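Local coordinates for probable zinc protease (Pseudomonas aeruginosa, PDB 4NNZ), which probably acts as a zinc metallopeptidase of the M16 (insulinase) family and is one subunit of the heterodimeric protease PA0371-PA0372, at residues L247-N252 and L415-V420; K17-E22 and N189-V194; E130-R135 and G164-L169; R223-L228 and F304-S309. All coordinates share one frame; numbering follows the deposited sequence.

Contact 1 (L247-N252 and L415-V420)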
# COMPACT_ATOMS: atom_id res chain seq x y z
N LEU A 247 23.34 0.94 7.11
CA LEU A 247 22.85 0.26 5.96
C LEU A 247 21.81 -0.73 6.33
O LEU A 247 21.97 -1.45 7.26
CB LEU A 247 23.99 -0.46 5.27
CG LEU A 247 23.70 -0.94 3.86
CD1 LEU A 247 23.50 0.22 2.94
CD2 LEU A 247 24.84 -1.78 3.38
N ILE A 248 20.72 -0.75 5.59
CA ILE A 248 19.71 -1.74 5.78
C ILE A 248 19.51 -2.46 4.48
O ILE A 248 19.29 -1.85 3.50
CB ILE A 248 18.40 -1.07 6.17
CG1 ILE A 248 18.65 0.02 7.19
CG2 ILE A 248 17.40 -2.09 6.67
CD1 ILE A 248 17.42 0.49 7.90
N MET A 249 19.60 -3.77 4.48
CA MET A 249 19.27 -4.56 3.31
C MET A 249 18.19 -5.57 3.61
O MET A 249 18.27 -6.29 4.56
CB MET A 249 20.49 -5.29 2.82
CG MET A 249 21.54 -4.38 2.25
SD MET A 249 23.07 -5.21 1.94
CE MET A 249 22.68 -6.20 0.53
N GLY A 250 17.16 -5.62 2.80
CA GLY A 250 16.10 -6.58 2.98
C GLY A 250 15.82 -7.41 1.77
O GLY A 250 15.80 -6.90 0.71
N PHE A 251 15.60 -8.69 1.93
CA PHE A 251 15.25 -9.54 0.82
C PHE A 251 13.86 -10.13 0.93
O PHE A 251 13.53 -10.69 1.91
CB PHE A 251 16.26 -10.65 0.70
CG PHE A 251 17.57 -10.20 0.19
CD1 PHE A 251 17.78 -10.04 -1.12
CD2 PHE A 251 18.60 -9.94 1.04
CE1 PHE A 251 18.98 -9.64 -1.60
CE2 PHE A 251 19.80 -9.52 0.58
CZ PHE A 251 19.99 -9.37 -0.75
N ASN A 252 13.04 -9.97 -0.10
CA ASN A 252 11.70 -10.50 -0.07
C ASN A 252 11.70 -11.99 -0.14
O ASN A 252 12.30 -12.57 -1.01
CB ASN A 252 10.85 -9.98 -1.21
CG ASN A 252 10.56 -8.52 -1.11
OD1 ASN A 252 11.27 -7.72 -1.63
ND2 ASN A 252 9.49 -8.19 -0.46
N LEU A 415 15.82 -7.33 -3.54
CA LEU A 415 16.44 -6.47 -2.59
C LEU A 415 15.87 -5.08 -2.48
O LEU A 415 15.65 -4.43 -3.45
CB LEU A 415 17.91 -6.36 -2.94
CG LEU A 415 18.71 -5.29 -2.23
CD1 LEU A 415 18.98 -5.73 -0.82
CD2 LEU A 415 20.00 -5.06 -2.95
N THR A 416 15.63 -4.65 -1.25
CA THR A 416 15.44 -3.27 -0.89
C THR A 416 16.60 -2.89 -0.00
O THR A 416 16.82 -3.49 0.99
CB THR A 416 14.17 -3.06 -0.07
OG1 THR A 416 13.10 -3.77 -0.63
CG2 THR A 416 13.80 -1.66 -0.05
N LEU A 417 17.34 -1.90 -0.41
CA LEU A 417 18.47 -1.43 0.33
C LEU A 417 18.30 0.03 0.66
O LEU A 417 17.97 0.80 -0.18
CB LEU A 417 19.73 -1.63 -0.48
CG LEU A 417 20.99 -1.00 0.05
CD1 LEU A 417 22.19 -1.76 -0.39
CD2 LEU A 417 21.09 0.44 -0.37
N ALA A 418 18.53 0.41 1.90
CA ALA A 418 18.43 1.79 2.29
C ALA A 418 19.64 2.35 3.00
O ALA A 418 20.12 1.74 3.89
CB ALA A 418 17.22 2.00 3.13
N GLN A 419 20.10 3.53 2.62
CA GLN A 419 21.17 4.19 3.31
C GLN A 419 20.58 5.22 4.22
O GLN A 419 19.84 6.05 3.79
CB GLN A 419 22.12 4.85 2.32
CG GLN A 419 22.57 3.92 1.22
CD GLN A 419 23.79 4.36 0.45
OE1 GLN A 419 24.03 5.51 0.22
NE2 GLN A 419 24.56 3.40 0.03
N VAL A 420 20.90 5.15 5.49
CA VAL A 420 20.41 6.12 6.39
C VAL A 420 21.54 7.02 6.76
O VAL A 420 22.48 6.60 7.34
CB VAL A 420 19.87 5.48 7.65
CG1 VAL A 420 19.16 6.49 8.49
CG2 VAL A 420 18.96 4.34 7.30
O HOH W 1 13.22 -6.21 -0.27
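Ile248 and Ala418 form a hydrogen-bonded antiparallel pair: Ile248 N donates to Ala418 O at 3.1 Å, and Ala418 N donates back to Ile248 O at 2.9 Å. Gly250 and Thr416 make the same reciprocal exchange, with Gly250 N 2.8 Å from Thr416 O. The pairs Leu247-Gln419, Met249-Leu417 and Phe251-Leu415 are non-hydrogen-bonded. Beside them run CA-H...O contacts, such as Leu417 CA to Ile248 O at 3.3 Å.

The segment directions differ by 168°, as expected of antiparallel neighbours in a sheet. That sheet is the five-stranded mixed sheet of the C-terminal part of the chain, in which the last strand, 415-422, is inserted between 233-240 and 246-253.

Apolar contacts are richest on the face bearing Leu247, Met249, Phe251, Leu415 and Leu417. Leu415 has CG anti to its backbone N (chi1 168°), and its CD1 comes over one face of the Phe251 ring, displaced toward the rim and 4.1 Å from the ring centroid, a CH-pi contact. Met249 CG runs alongside Leu417 CD1 at 3.8 Å, both side chains pointing the same way, whereas Leu247 CD1 meets Leu417 CG at a slant. Helix 325-341 packs on this face; on the face of Ile248, Thr416 and Val420 lies helix 140-152, which contributes Phe148.

Polar side chains gather at one end around a water 2.8 Å from Gly250 O and also close to Asn252 OD1; its approach to Thr416 OG1 is very short and less certain. Asn252 OD1 is held as well by Arg234, and Asn252 ND2 by Ala152 O.

Contact 2 (K17-E22 and N189-V194)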
# COMPACT_ATOMS: atom_id res chain seq x y z
N LYS A 17 -11.80 -20.41 19.58
CA LYS A 17 -10.93 -21.54 19.76
C LYS A 17 -10.28 -21.38 21.09
O LYS A 17 -9.89 -20.31 21.45
CB LYS A 17 -9.87 -21.57 18.68
CG LYS A 17 -9.03 -22.82 18.66
CD LYS A 17 -8.14 -22.85 17.45
CE LYS A 17 -7.75 -24.26 17.07
NZ LYS A 17 -7.14 -24.35 15.73
N VAL A 18 -10.19 -22.45 21.85
CA VAL A 18 -9.60 -22.38 23.16
C VAL A 18 -8.45 -23.35 23.24
O VAL A 18 -8.58 -24.47 22.85
CB VAL A 18 -10.63 -22.65 24.27
CG1 VAL A 18 -9.98 -22.52 25.61
CG2 VAL A 18 -11.79 -21.68 24.17
N ILE A 19 -7.32 -22.90 23.72
CA ILE A 19 -6.20 -23.78 23.90
C ILE A 19 -5.72 -23.74 25.32
O ILE A 19 -5.55 -22.69 25.88
CB ILE A 19 -5.06 -23.45 22.95
CG1 ILE A 19 -5.52 -23.60 21.51
CG2 ILE A 19 -3.93 -24.42 23.18
CD1 ILE A 19 -4.58 -23.06 20.48
N VAL A 20 -5.55 -24.90 25.91
CA VAL A 20 -5.16 -25.00 27.31
C VAL A 20 -3.98 -25.90 27.55
O VAL A 20 -3.98 -27.03 27.15
CB VAL A 20 -6.30 -25.53 28.17
CG1 VAL A 20 -5.92 -25.50 29.61
CG2 VAL A 20 -7.53 -24.69 27.98
N ARG A 21 -2.98 -25.39 28.24
CA ARG A 21 -1.90 -26.22 28.71
C ARG A 21 -1.69 -26.15 30.20
O ARG A 21 -1.55 -25.10 30.76
CB ARG A 21 -0.61 -25.89 28.02
CG ARG A 21 0.43 -26.90 28.37
CD ARG A 21 1.73 -26.55 27.73
NE ARG A 21 1.57 -26.53 26.30
CZ ARG A 21 2.56 -26.31 25.46
NH1 ARG A 21 3.77 -26.10 25.92
NH2 ARG A 21 2.34 -26.30 24.17
N GLU A 22 -1.67 -27.31 30.83
CA GLU A 22 -1.53 -27.39 32.26
C GLU A 22 -0.09 -27.45 32.68
O GLU A 22 0.68 -28.17 32.14
CB GLU A 22 -2.25 -28.63 32.75
CG GLU A 22 -3.70 -28.64 32.33
CD GLU A 22 -4.35 -29.98 32.51
OE1 GLU A 22 -5.59 -30.06 32.50
OE2 GLU A 22 -3.61 -30.96 32.66
N ASN A 189 -12.97 -14.80 15.32
CA ASN A 189 -11.71 -14.22 14.93
C ASN A 189 -10.67 -14.26 16.02
O ASN A 189 -9.70 -13.60 15.93
CB ASN A 189 -11.89 -12.80 14.46
CG ASN A 189 -10.83 -12.37 13.50
OD1 ASN A 189 -10.33 -13.16 12.76
ND2 ASN A 189 -10.48 -11.13 13.54
N ALA A 190 -10.91 -15.03 17.05
CA ALA A 190 -10.09 -14.95 18.23
C ALA A 190 -9.64 -16.27 18.80
O ALA A 190 -10.24 -17.28 18.58
CB ALA A 190 -10.81 -14.15 19.28
N THR A 191 -8.54 -16.25 19.51
CA THR A 191 -8.06 -17.42 20.22
C THR A 191 -7.80 -17.14 21.67
O THR A 191 -7.15 -16.21 21.97
CB THR A 191 -6.78 -17.98 19.63
OG1 THR A 191 -6.96 -18.21 18.26
CG2 THR A 191 -6.51 -19.26 20.21
N LEU A 192 -8.29 -17.97 22.56
CA LEU A 192 -8.05 -17.82 23.96
C LEU A 192 -7.03 -18.83 24.32
O LEU A 192 -7.18 -19.97 23.99
CB LEU A 192 -9.30 -18.10 24.72
CG LEU A 192 -9.10 -18.20 26.22
CD1 LEU A 192 -8.63 -16.90 26.79
CD2 LEU A 192 -10.37 -18.64 26.89
N VAL A 193 -5.96 -18.41 24.98
CA VAL A 193 -4.92 -19.34 25.36
C VAL A 193 -4.69 -19.34 26.83
O VAL A 193 -4.55 -18.31 27.42
CB VAL A 193 -3.61 -19.02 24.66
CG1 VAL A 193 -2.62 -20.11 24.97
CG2 VAL A 193 -3.84 -18.95 23.18
N VAL A 194 -4.69 -20.52 27.44
CA VAL A 194 -4.46 -20.63 28.86
C VAL A 194 -3.38 -21.61 29.24
O VAL A 194 -3.45 -22.76 28.89
CB VAL A 194 -5.74 -21.01 29.59
CG1 VAL A 194 -5.55 -20.95 31.08
CG2 VAL A 194 -6.86 -20.09 29.20
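Lys17 O accepts from Leu192 N at 3.0 Å, the first of four backbone bonds joining two parallel strands. Ile19 then uses both its polar atoms: Ile19 N gives to Leu192 O at 2.9 Å, and Ile19 O receives Val194 N at 2.8 Å. Because these partners lie one residue before and one after Val193, Ile19 straddles its register mate in the way of a parallel bridge. Arg21 N closes the series on Val194 O at 2.7 Å. The segment directions diverge by only 9°.

Side chains add a thinner layer of contact. On one face Val18 CG1 lies beside Leu192 CD2 at 4.1 Å, the two side chains running the same way. Farther along that face, Val20 CG1 rests 3.8 Å from Val194 O. On the reverse face Thr191 CG2 sits 3.8 Å from Lys17 O, while the Lys17 chain extends away from its neighbour strand and its NZ forms salt bridges with Glu9 and Glu378.

The pairing brings a strand near the start of the chain against one that follows about 170 residues later, within the six-stranded mixed sheet of the N-terminal part. There strand 17-22 is flanked on its far side by 7-11, and strand 190-196 by 28-35. Helix 367-379 packs over the face of Ile19 and Val193, where Ile374 touches both.

Contact 3 (E130-R135 and G164-L169)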
# COMPACT_ATOMS: atom_id res chain seq x y z
N GLU A 130 0.39 11.98 19.12
CA GLU A 130 1.54 12.42 19.82
C GLU A 130 2.56 11.32 19.89
O GLU A 130 3.70 11.54 19.67
CB GLU A 130 1.12 12.88 21.19
CG GLU A 130 2.24 13.19 22.14
CD GLU A 130 2.98 14.43 21.75
OE1 GLU A 130 2.88 14.85 20.59
OE2 GLU A 130 3.67 15.00 22.59
N GLU A 131 2.11 10.12 20.17
CA GLU A 131 2.98 8.97 20.22
C GLU A 131 3.66 8.73 18.88
O GLU A 131 4.76 8.29 18.85
CB GLU A 131 2.22 7.74 20.71
CG GLU A 131 2.77 6.40 20.26
CD GLU A 131 2.20 5.23 21.01
OE1 GLU A 131 1.00 5.00 20.91
OE2 GLU A 131 2.97 4.53 21.69
N ARG A 132 2.98 9.00 17.79
CA ARG A 132 3.59 8.88 16.50
C ARG A 132 4.74 9.83 16.28
O ARG A 132 5.71 9.48 15.68
CB ARG A 132 2.57 9.08 15.40
CG ARG A 132 2.95 8.38 14.15
CD ARG A 132 2.44 9.02 12.90
NE ARG A 132 3.53 9.15 11.95
CZ ARG A 132 3.99 8.20 11.18
NH1 ARG A 132 3.48 7.00 11.17
NH2 ARG A 132 4.99 8.47 10.40
N ARG A 133 4.58 11.06 16.70
CA ARG A 133 5.63 12.02 16.56
C ARG A 133 6.86 11.66 17.36
O ARG A 133 7.95 11.72 16.88
CB ARG A 133 5.18 13.32 17.16
CG ARG A 133 4.19 14.11 16.35
CD ARG A 133 4.38 15.58 16.64
NE ARG A 133 4.36 15.89 18.07
CZ ARG A 133 5.40 16.36 18.75
NH1 ARG A 133 6.55 16.58 18.16
NH2 ARG A 133 5.27 16.62 20.03
N LEU A 134 6.66 11.37 18.61
CA LEU A 134 7.74 11.14 19.51
C LEU A 134 8.55 9.92 19.21
O LEU A 134 9.75 9.95 19.25
CB LEU A 134 7.20 11.04 20.92
CG LEU A 134 7.13 12.27 21.82
CD1 LEU A 134 7.39 13.54 21.07
CD2 LEU A 134 5.81 12.35 22.53
N ARG A 135 7.86 8.83 18.96
CA ARG A 135 8.49 7.57 18.80
C ARG A 135 8.76 7.13 17.40
O ARG A 135 9.41 6.16 17.22
CB ARG A 135 7.65 6.52 19.47
CG ARG A 135 7.57 6.66 20.95
CD ARG A 135 6.97 5.41 21.52
NE ARG A 135 6.16 5.71 22.68
CZ ARG A 135 6.56 5.52 23.93
NH1 ARG A 135 7.75 5.02 24.19
NH2 ARG A 135 5.74 5.83 24.91
N GLY A 164 0.08 3.83 12.18
CA GLY A 164 -0.73 4.57 11.25
C GLY A 164 -0.03 5.77 10.70
O GLY A 164 0.78 6.32 11.35
N TRP A 165 -0.32 6.14 9.47
CA TRP A 165 0.22 7.36 8.91
C TRP A 165 -0.46 8.57 9.53
O TRP A 165 -1.60 8.52 9.85
CB TRP A 165 0.06 7.37 7.40
CG TRP A 165 0.71 6.26 6.65
CD1 TRP A 165 0.09 5.27 5.99
CD2 TRP A 165 2.09 6.06 6.44
NE1 TRP A 165 0.97 4.46 5.39
CE2 TRP A 165 2.22 4.92 5.65
CE3 TRP A 165 3.23 6.71 6.87
CZ2 TRP A 165 3.43 4.43 5.29
CZ3 TRP A 165 4.41 6.24 6.48
CH2 TRP A 165 4.52 5.11 5.71
N MET A 166 0.25 9.65 9.67
CA MET A 166 -0.26 10.78 10.40
C MET A 166 -1.49 11.35 9.78
O MET A 166 -2.39 11.79 10.45
CB MET A 166 0.80 11.84 10.59
CG MET A 166 0.33 12.97 11.49
SD MET A 166 0.08 12.53 13.19
CE MET A 166 1.76 12.70 13.73
N ALA A 167 -1.52 11.35 8.47
CA ALA A 167 -2.64 11.84 7.76
C ALA A 167 -3.85 11.02 8.09
O ALA A 167 -4.92 11.54 8.19
CB ALA A 167 -2.36 11.79 6.29
N ASP A 168 -3.70 9.72 8.22
CA ASP A 168 -4.79 8.88 8.61
C ASP A 168 -5.27 9.09 10.03
O ASP A 168 -6.42 9.17 10.28
CB ASP A 168 -4.50 7.41 8.32
CG ASP A 168 -4.10 7.16 6.89
OD1 ASP A 168 -4.24 8.04 6.08
OD2 ASP A 168 -3.62 6.09 6.57
N LEU A 169 -4.35 9.21 10.96
CA LEU A 169 -4.70 9.44 12.34
C LEU A 169 -5.40 10.75 12.44
O LEU A 169 -6.31 10.91 13.18
CB LEU A 169 -3.45 9.45 13.19
CG LEU A 169 -2.57 8.23 13.10
CD1 LEU A 169 -1.24 8.47 13.75
CD2 LEU A 169 -3.21 7.01 13.68
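Arg132 and Met166, whose CA atoms lie 7.5 Å apart, bring helix 118-137 against the first turn of helix 166-171, for which Trp165 is the N-cap residue. Taken in order, Glu130 faces away from that turn and matters here through its carboxylate, which receives Arg133 one turn later.

Arg132 carries most of the contact. A chi1 of -154° swings its chain out from the helix before the bend at chi3, bringing NH1 to Gly164 O at 2.8 Å. This hydrogen bond is strongly bent, 131° at the hydrogen, and its donor is tilted from the carbonyl plane. Met166 N lies over one face of the guanidinium. Arg132 CD meets Leu169 CD1 at 3.8 Å, the two side chains crossing near a right angle. Beyond the segments, salt bridges tie NH1 to Glu146 and NH2 to Asp137, so the positive charge of this buried side chain is probably balanced by two acids.

Arg133 divides its length between two tasks. Its NE and NH2 approach Glu130 OE1 side-on, with NH2 at 3.0 Å. Met166 CE reaches the aliphatic parts of both arginines, 3.8 Å from Arg132 CD and equally far from Arg133 CG.

Contact 4 (R223-L228 and F304-S309)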
# COMPACT_ATOMS: atom_id res chain seq x y z
N ARG A 223 -7.14 -11.86 3.45
CA ARG A 223 -6.18 -12.46 2.57
C ARG A 223 -4.77 -12.40 3.08
O ARG A 223 -4.35 -11.41 3.57
CB ARG A 223 -6.28 -11.78 1.23
CG ARG A 223 -7.68 -11.67 0.68
CD ARG A 223 -7.95 -12.77 -0.30
NE ARG A 223 -9.20 -12.59 -0.99
CZ ARG A 223 -10.34 -13.09 -0.58
NH1 ARG A 223 -10.36 -13.79 0.52
NH2 ARG A 223 -11.44 -12.91 -1.25
N LYS A 224 -4.01 -13.47 2.91
CA LYS A 224 -2.64 -13.51 3.39
C LYS A 224 -1.94 -12.41 2.69
O LYS A 224 -2.20 -12.22 1.53
CB LYS A 224 -1.97 -14.79 2.93
CG LYS A 224 -2.09 -15.98 3.83
CD LYS A 224 -1.36 -17.16 3.24
CE LYS A 224 -2.11 -18.45 3.45
NZ LYS A 224 -1.30 -19.43 4.20
N PRO A 225 -1.00 -11.74 3.32
CA PRO A 225 -0.29 -10.67 2.64
C PRO A 225 0.87 -11.18 1.84
O PRO A 225 1.97 -11.21 2.30
CB PRO A 225 0.21 -9.81 3.79
CG PRO A 225 -0.49 -10.27 4.98
CD PRO A 225 -0.78 -11.69 4.76
N LEU A 226 0.57 -11.62 0.64
CA LEU A 226 1.54 -12.03 -0.34
C LEU A 226 2.12 -10.87 -1.06
O LEU A 226 1.49 -9.89 -1.30
CB LEU A 226 0.89 -12.92 -1.36
CG LEU A 226 0.02 -13.98 -0.77
CD1 LEU A 226 -0.47 -14.83 -1.89
CD2 LEU A 226 0.83 -14.80 0.19
N GLU A 227 3.34 -11.04 -1.48
CA GLU A 227 4.10 -10.00 -2.06
C GLU A 227 4.62 -10.55 -3.36
O GLU A 227 4.52 -11.71 -3.59
CB GLU A 227 5.23 -9.64 -1.12
CG GLU A 227 6.06 -8.50 -1.60
CD GLU A 227 5.21 -7.29 -1.84
OE1 GLU A 227 4.48 -6.91 -0.94
OE2 GLU A 227 5.26 -6.74 -2.94
N LEU A 228 5.13 -9.70 -4.23
CA LEU A 228 5.75 -10.16 -5.43
C LEU A 228 6.97 -10.91 -5.03
O LEU A 228 7.61 -10.56 -4.07
CB LEU A 228 6.17 -8.99 -6.29
CG LEU A 228 5.14 -8.24 -7.12
CD1 LEU A 228 3.96 -7.84 -6.29
CD2 LEU A 228 5.78 -7.01 -7.68
N PHE A 304 7.57 -16.65 10.94
CA PHE A 304 6.23 -16.99 11.37
C PHE A 304 5.16 -15.98 11.04
O PHE A 304 4.34 -15.67 11.84
CB PHE A 304 6.20 -17.37 12.83
CG PHE A 304 7.13 -18.46 13.17
CD1 PHE A 304 6.79 -19.74 12.93
CD2 PHE A 304 8.35 -18.18 13.67
CE1 PHE A 304 7.64 -20.75 13.22
CE2 PHE A 304 9.22 -19.18 13.95
CZ PHE A 304 8.86 -20.47 13.73
N ASN A 305 5.21 -15.45 9.84
CA ASN A 305 4.18 -14.56 9.32
C ASN A 305 2.96 -15.22 8.72
O ASN A 305 2.98 -16.31 8.24
CB ASN A 305 4.77 -13.59 8.30
CG ASN A 305 5.54 -12.48 8.94
OD1 ASN A 305 5.14 -11.93 9.94
ND2 ASN A 305 6.63 -12.13 8.35
N ARG A 306 1.89 -14.47 8.71
CA ARG A 306 0.67 -14.84 8.09
C ARG A 306 0.90 -15.02 6.62
O ARG A 306 0.38 -15.90 6.01
CB ARG A 306 -0.23 -13.66 8.24
CG ARG A 306 -1.69 -13.89 8.39
CD ARG A 306 -2.31 -12.53 8.54
NE ARG A 306 -3.51 -12.43 7.78
CZ ARG A 306 -3.89 -11.40 7.07
NH1 ARG A 306 -3.17 -10.32 6.97
NH2 ARG A 306 -5.02 -11.46 6.44
N GLY A 307 1.66 -14.11 6.07
CA GLY A 307 2.03 -14.13 4.69
C GLY A 307 3.53 -14.17 4.55
O GLY A 307 4.20 -14.77 5.31
N ASP A 308 4.02 -13.43 3.59
CA ASP A 308 5.42 -13.35 3.25
C ASP A 308 6.24 -12.53 4.20
O ASP A 308 5.73 -11.93 5.08
CB ASP A 308 5.57 -12.78 1.86
CG ASP A 308 5.22 -13.75 0.81
OD1 ASP A 308 5.30 -14.94 1.07
OD2 ASP A 308 4.86 -13.33 -0.27
N SER A 309 7.54 -12.51 3.99
CA SER A 309 8.46 -11.98 4.94
C SER A 309 9.68 -11.36 4.32
O SER A 309 9.83 -11.30 3.15
CB SER A 309 8.84 -13.05 5.94
OG SER A 309 9.56 -12.48 6.99
O HOH W 2 7.66 -12.19 -1.43
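The Arg306 guanidinium turns one face to Pro225 CD and Lys224 N, with NH1 3.3 Å from Pro225 CG. The side chains of Arg306 and Pro225 cross at about a right angle. Arg306 NH2 is 2.9 Å from Arg223 O, but the angle is too poor for a hydrogen bond.

Asp308 supplies the directional bonds. Its backbone N donates to Pro225 O at 3.3 Å, a long bond in which the donor stands 41° above the carbonyl plane. Its side chain, with CG beside the backbone N (chi1 -75°), points to the other loop, and OD2 receives Glu227 N at 3.0 Å on its anti side. A water donates to Leu228 O and, weakly, to the same OD2, while OD1 is held by Ser258.

Pro225, the centre of an inverse gamma turn, touches both: its ring meets Arg306 and its carbonyl meets Asp308. The two loops lead into strands of the same sheet that are not adjacent, 233-240 and 309-317, with 415-422 and 246-253 between them. Close by, Arg223 forms a salt bridge with Asp176 of the second subunit.

Chemically the halves differ. Toward this loop the Arg306 guanidinium makes packing contacts without a hydrogen bond of good angle, its cation-pi partner Tyr41 lying outside the two segments, whereas the Asp308 carboxylate is met by neutral N-H and hydroxyl groups, which would probably favour its ionised form.

Overall arrangement
Contacts 1 and 2 join strands in the two separate sheets and lie on opposite sides of the chain's centre, their own centres 38 Å apart. Contact 4 lies between them: its nearest atoms come within about 8 Å of contact 2, and it touches contact 1 where Asn252 ND2 packs 3.6 Å from Glu227 CG. Contacts 1 and 4 also alternate along the sequence. Contact 3 falls within the sequence bracketed by 17-22 and 189-194, yet its centre is 33 Å from contact 2 and nearer contact 1, at 24 Å. Bound PEG lies about 3 Å from the Lys224 side chain in contact 4 and about 4 Å from that of Lys17 in contact 2.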